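PDB 2WK1: demethyldecarbamoylnovobiocin O-methyltransferase from Streptomyces caeruleus, which transfers a methyl group from S-adenosyl-L-methionine to the 4-hydroxyl of the noviose sugar in the penultimate step of novobiocin biosynthesis. Local coordinates for residues 46-56 with 72-83. Residues are numbered along the deposited sequence; the frame is centred on the assembly and turned at random.
Sequences LAGTVYEDPAH and RNEGRDWPANAH. With SO4 (sulfate ion), chain D.
R72 and D53 reach across the contact in opposite senses, each side chain binding the other segment's backbone. The R72 guanidinium meets D53 O end-on: NH1 and NH2 both donate to it, NH2 at 2.9 Å, and D53 O lies near the guanidinium plane. NH1 also donates to A47 O at 3.0 Å, from within that carbonyl's plane. The R72 methylene CG packs on T49 CG2, and beyond it bends at chi2 and chi3 fold the chain so that NE and NH2 turn side-on to D77, with NE 2.8 Å from D77 OD1. P79 CG sits over one face of the group, 3.7 Å above its plane, so edge bonds and face packing together fix its rotation.

D53 CG stands anti to the backbone N (chi1 -168°), which directs the carboxylate at residues 80-82. OD2 accepts from N81 N on its syn side and from A82 N above the carboxylate plane; OD1 takes N81 ND2 at 2.9 Å in a nearly straight bond (169°), with carboxylate and amide planes 49° apart. Beyond D53 the chains form a single beta bridge, A55 with P79, flanked by A80 N to P54 O and H56 N to W78 O (2.7 Å).

R117 binds the carbonyls of P79, A80 and A82, and P79 also approaches W116 of the S-adenosylmethionine site. Two buried charged side chains, each spending its bonds largely on backbone atoms, thus fasten the loop after helix 35-47 to the one leading into the cofactor site; R72 would be expected to stabilise the D77 anion.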
loop_
_atom_site.group_PDB
_atom_site.type_symbol
_atom_site.label_atom_id
_atom_site.label_comp_id
_atom_site.label_asym_id
_atom_site.label_seq_id
_atom_site.Cartn_x
_atom_site.Cartn_y
_atom_site.Cartn_z
ATOM N N LEU A 46 -4.879 -2.574 -1.071
ATOM C CA LEU A 46 -6.155 -2.927 -0.461
ATOM C C LEU A 46 -6.353 -4.431 -0.311
ATOM O O LEU A 46 -6.891 -4.902 0.699
ATOM C CB LEU A 46 -7.309 -2.339 -1.291
ATOM C CG LEU A 46 -7.504 -0.832 -1.135
ATOM C CD1 LEU A 46 -8.392 -0.327 -2.260
ATOM C CD2 LEU A 46 -8.088 -0.472 0.215
ATOM N N ALA A 47 -5.933 -5.185 -1.325
ATOM C CA ALA A 47 -6.038 -6.649 -1.309
ATOM C C ALA A 47 -4.867 -7.299 -0.592
ATOM O O ALA A 47 -4.892 -8.498 -0.329
ATOM C CB ALA A 47 -6.129 -7.185 -2.715
ATOM N N GLY A 48 -3.833 -6.516 -0.300
ATOM C CA GLY A 48 -2.661 -7.033 0.390
ATOM C C GLY A 48 -1.707 -7.846 -0.451
ATOM O O GLY A 48 -0.845 -8.551 0.098
ATOM N N THR A 49 -1.798 -7.736 -1.766
ATOM C CA THR A 49 -0.822 -8.432 -2.613
ATOM C C THR A 49 0.577 -7.795 -2.490
ATOM O O THR A 49 1.587 -8.478 -2.534
ATOM C CB THR A 49 -1.247 -8.514 -4.086
ATOM O OG1 THR A 49 -1.400 -7.200 -4.600
ATOM C CG2 THR A 49 -2.540 -9.308 -4.254
ATOM N N VAL A 50 0.646 -6.484 -2.265
ATOM C CA VAL A 50 1.920 -5.797 -2.311
ATOM C C VAL A 50 2.806 -6.196 -1.136
ATOM O O VAL A 50 4.030 -6.182 -1.243
ATOM C CB VAL A 50 1.708 -4.269 -2.450
ATOM C CG1 VAL A 50 1.180 -3.656 -1.166
ATOM C CG2 VAL A 50 3.001 -3.589 -2.881
ATOM N N TYR A 51 2.182 -6.590 -0.026
ATOM C CA TYR A 51 2.901 -7.038 1.157
ATOM C C TYR A 51 2.632 -8.492 1.516
ATOM O O TYR A 51 2.957 -8.930 2.611
ATOM C CB TYR A 51 2.677 -6.090 2.361
ATOM C CG TYR A 51 1.251 -5.894 2.857
ATOM C CD1 TYR A 51 0.404 -4.968 2.268
ATOM C CD2 TYR A 51 0.775 -6.621 3.937
ATOM C CE1 TYR A 51 -0.884 -4.782 2.733
ATOM C CE2 TYR A 51 -0.509 -6.435 4.416
ATOM C CZ TYR A 51 -1.337 -5.530 3.812
ATOM O OH TYR A 51 -2.599 -5.369 4.342
ATOM N N GLU A 52 2.032 -9.240 0.579
ATOM C CA GLU A 52 1.833 -10.685 0.708
ATOM C C GLU A 52 1.094 -11.034 1.986
ATOM O O GLU A 52 1.477 -11.939 2.732
ATOM C CB GLU A 52 3.177 -11.424 0.613
ATOM C CG GLU A 52 3.899 -11.104 -0.672
ATOM C CD GLU A 52 5.259 -11.726 -0.805
ATOM O OE1 GLU A 52 5.567 -12.721 -0.124
ATOM O OE2 GLU A 52 6.005 -11.226 -1.635
ATOM N N ASP A 53 0.005 -10.319 2.247
ATOM C CA ASP A 53 -0.746 -10.558 3.462
ATOM C C ASP A 53 -1.325 -11.973 3.464
ATOM O O ASP A 53 -2.050 -12.350 2.535
ATOM C CB ASP A 53 -1.887 -9.535 3.578
ATOM C CG ASP A 53 -2.540 -9.532 4.948
ATOM O OD1 ASP A 53 -1.805 -9.592 5.968
ATOM O OD2 ASP A 53 -3.786 -9.503 5.022
ATOM N N PRO A 54 -1.014 -12.769 4.500
ATOM C CA PRO A 54 -1.564 -14.117 4.528
ATOM C C PRO A 54 -3.057 -14.156 4.771
ATOM O O PRO A 54 -3.649 -13.159 5.191
ATOM C CB PRO A 54 -0.821 -14.772 5.699
ATOM C CG PRO A 54 -0.384 -13.688 6.523
ATOM C CD PRO A 54 -0.178 -12.482 5.677
ATOM N N ALA A 55 -3.657 -15.316 4.526
ATOM C CA ALA A 55 -5.048 -15.542 4.894
ATOM C C ALA A 55 -5.232 -15.529 6.427
ATOM O O ALA A 55 -4.317 -15.878 7.205
ATOM C CB ALA A 55 -5.571 -16.848 4.293
ATOM N N HIS A 56 -6.419 -15.110 6.858
ATOM C CA HIS A 56 -6.805 -14.985 8.263
ATOM C C HIS A 56 -6.663 -16.349 8.947
ATOM O O HIS A 56 -6.957 -17.382 8.332
ATOM C CB HIS A 56 -8.284 -14.532 8.320
ATOM C CG HIS A 56 -8.684 -13.858 9.590
ATOM N ND1 HIS A 56 -8.815 -14.527 10.793
ATOM C CD2 HIS A 56 -9.030 -12.573 9.832
ATOM C CE1 HIS A 56 -9.194 -13.670 11.725
ATOM N NE2 HIS A 56 -9.335 -12.478 11.167
ATOM N N ARG A 72 -5.554 -14.805 -3.873
ATOM C CA ARG A 72 -5.867 -13.396 -3.609
ATOM C C ARG A 72 -6.322 -12.681 -4.879
ATOM O O ARG A 72 -7.192 -11.805 -4.835
ATOM C CB ARG A 72 -4.668 -12.696 -3.000
ATOM C CG ARG A 72 -4.985 -11.309 -2.459
ATOM C CD ARG A 72 -6.026 -11.304 -1.338
ATOM N NE ARG A 72 -5.740 -12.277 -0.282
ATOM C CZ ARG A 72 -4.753 -12.185 0.596
ATOM N NH1 ARG A 72 -3.945 -11.130 0.617
ATOM N NH2 ARG A 72 -4.583 -13.150 1.494
ATOM N N ASN A 73 -5.783 -13.079 -6.024
ATOM C CA ASN A 73 -6.159 -12.482 -7.285
ATOM C C ASN A 73 -7.633 -12.616 -7.597
ATOM O O ASN A 73 -8.218 -11.744 -8.249
ATOM C CB ASN A 73 -5.291 -12.991 -8.446
ATOM C CG ASN A 73 -4.388 -11.929 -8.844
ATOM O OD1 ASN A 73 -3.504 -11.582 -8.076
ATOM N ND2 ASN A 73 -4.787 -11.190 -9.884
ATOM N N GLU A 74 -8.224 -13.728 -7.156
ATOM C CA GLU A 74 -9.628 -14.023 -7.397
ATOM C C GLU A 74 -10.507 -13.828 -6.170
ATOM O O GLU A 74 -11.681 -14.101 -6.200
ATOM C CB GLU A 74 -9.781 -15.418 -8.001
ATOM C CG GLU A 74 -9.201 -15.498 -9.404
ATOM C CD GLU A 74 -9.310 -16.845 -10.044
ATOM O OE1 GLU A 74 -9.198 -17.864 -9.326
ATOM O OE2 GLU A 74 -9.472 -16.873 -11.283
ATOM N N GLY A 75 -9.942 -13.312 -5.088
ATOM C CA GLY A 75 -10.730 -13.008 -3.901
ATOM C C GLY A 75 -11.299 -14.234 -3.223
ATOM O O GLY A 75 -12.440 -14.230 -2.759
ATOM N N ARG A 76 -10.467 -15.273 -3.121
ATOM C CA ARG A 76 -10.934 -16.557 -2.598
ATOM C C ARG A 76 -10.444 -16.898 -1.214
ATOM O O ARG A 76 -10.473 -18.051 -0.777
ATOM C CB ARG A 76 -10.619 -17.658 -3.617
ATOM C CG ARG A 76 -11.684 -17.694 -4.702
ATOM C CD ARG A 76 -12.976 -18.276 -4.072
ATOM N NE ARG A 76 -14.085 -18.432 -4.991
ATOM C CZ ARG A 76 -14.344 -19.531 -5.684
ATOM N NH1 ARG A 76 -13.564 -20.616 -5.586
ATOM N NH2 ARG A 76 -15.408 -19.550 -6.462
ATOM N N ASP A 77 -10.049 -15.878 -0.477
ATOM C CA ASP A 77 -9.740 -16.008 0.926
ATOM C C ASP A 77 -10.162 -14.763 1.710
ATOM O O ASP A 77 -10.640 -13.764 1.119
ATOM C CB ASP A 77 -8.255 -16.375 1.147
ATOM C CG ASP A 77 -7.272 -15.300 0.712
ATOM O OD1 ASP A 77 -7.689 -14.218 0.245
ATOM O OD2 ASP A 77 -6.050 -15.533 0.912
ATOM N N TRP A 78 -10.008 -14.839 3.030
ATOM C CA TRP A 78 -10.150 -13.680 3.903
ATOM C C TRP A 78 -8.756 -13.229 4.315
ATOM O O TRP A 78 -8.089 -13.945 5.041
ATOM C CB TRP A 78 -10.920 -14.008 5.195
ATOM C CG TRP A 78 -12.368 -14.350 5.046
ATOM C CD1 TRP A 78 -13.218 -13.958 4.053
ATOM C CD2 TRP A 78 -13.151 -15.123 5.971
ATOM N NE1 TRP A 78 -14.481 -14.473 4.282
ATOM C CE2 TRP A 78 -14.464 -15.182 5.455
ATOM C CE3 TRP A 78 -12.866 -15.772 7.181
ATOM C CZ2 TRP A 78 -15.498 -15.861 6.110
ATOM C CZ3 TRP A 78 -13.896 -16.456 7.825
ATOM C CH2 TRP A 78 -15.193 -16.489 7.284
ATOM N N PRO A 79 -8.296 -12.056 3.866
ATOM C CA PRO A 79 -6.968 -11.608 4.314
ATOM C C PRO A 79 -6.898 -11.402 5.835
ATOM O O PRO A 79 -7.838 -10.914 6.453
ATOM C CB PRO A 79 -6.760 -10.295 3.544
ATOM C CG PRO A 79 -7.649 -10.460 2.345
ATOM C CD PRO A 79 -8.861 -11.157 2.850
ATOM N N ALA A 80 -5.761 -11.745 6.427
ATOM C CA ALA A 80 -5.530 -11.525 7.837
ATOM C C ALA A 80 -5.623 -10.073 8.266
ATOM O O ALA A 80 -6.177 -9.755 9.318
ATOM C CB ALA A 80 -4.154 -12.095 8.218
ATOM N N ASN A 81 -5.108 -9.182 7.423
ATOM C CA ASN A 81 -5.023 -7.766 7.762
ATOM C C ASN A 81 -5.514 -6.831 6.667
ATOM O O ASN A 81 -5.847 -5.689 6.957
ATOM C CB ASN A 81 -3.583 -7.393 8.114
ATOM C CG ASN A 81 -3.037 -8.242 9.210
ATOM O OD1 ASN A 81 -3.387 -8.051 10.367
ATOM N ND2 ASN A 81 -2.203 -9.204 8.854
ATOM N N ALA A 82 -5.526 -7.269 5.407
ATOM C CA ALA A 82 -5.850 -6.378 4.308
ATOM C C ALA A 82 -7.307 -5.932 4.381
ATOM O O ALA A 82 -8.153 -6.526 5.043
ATOM C CB ALA A 82 -5.543 -7.039 2.975
ATOM N N HIS A 83 -7.600 -4.873 3.647
ATOM C CA HIS A 83 -8.810 -4.105 3.867
ATOM C C HIS A 83 -10.032 -4.568 3.076
ATOM O O HIS A 83 -11.128 -4.115 3.357
ATOM C CB HIS A 83 -8.544 -2.617 3.606
ATOM C CG HIS A 83 -7.524 -2.043 4.528
ATOM N ND1 HIS A 83 -6.334 -1.482 4.102
ATOM C CD2 HIS A 83 -7.505 -1.995 5.878
ATOM C CE1 HIS A 83 -5.639 -1.105 5.162
ATOM N NE2 HIS A 83 -6.335 -1.388 6.247
HETATM S S SO4 D . -15.167 -22.875 -7.779
HETATM O O1 SO4 D . -16.141 -23.684 -8.511
HETATM O O2 SO4 D . -15.272 -21.532 -8.324
HETATM O O3 SO4 D . -13.833 -23.451 -8.024
HETATM O O4 SO4 D . -15.454 -22.882 -6.345
#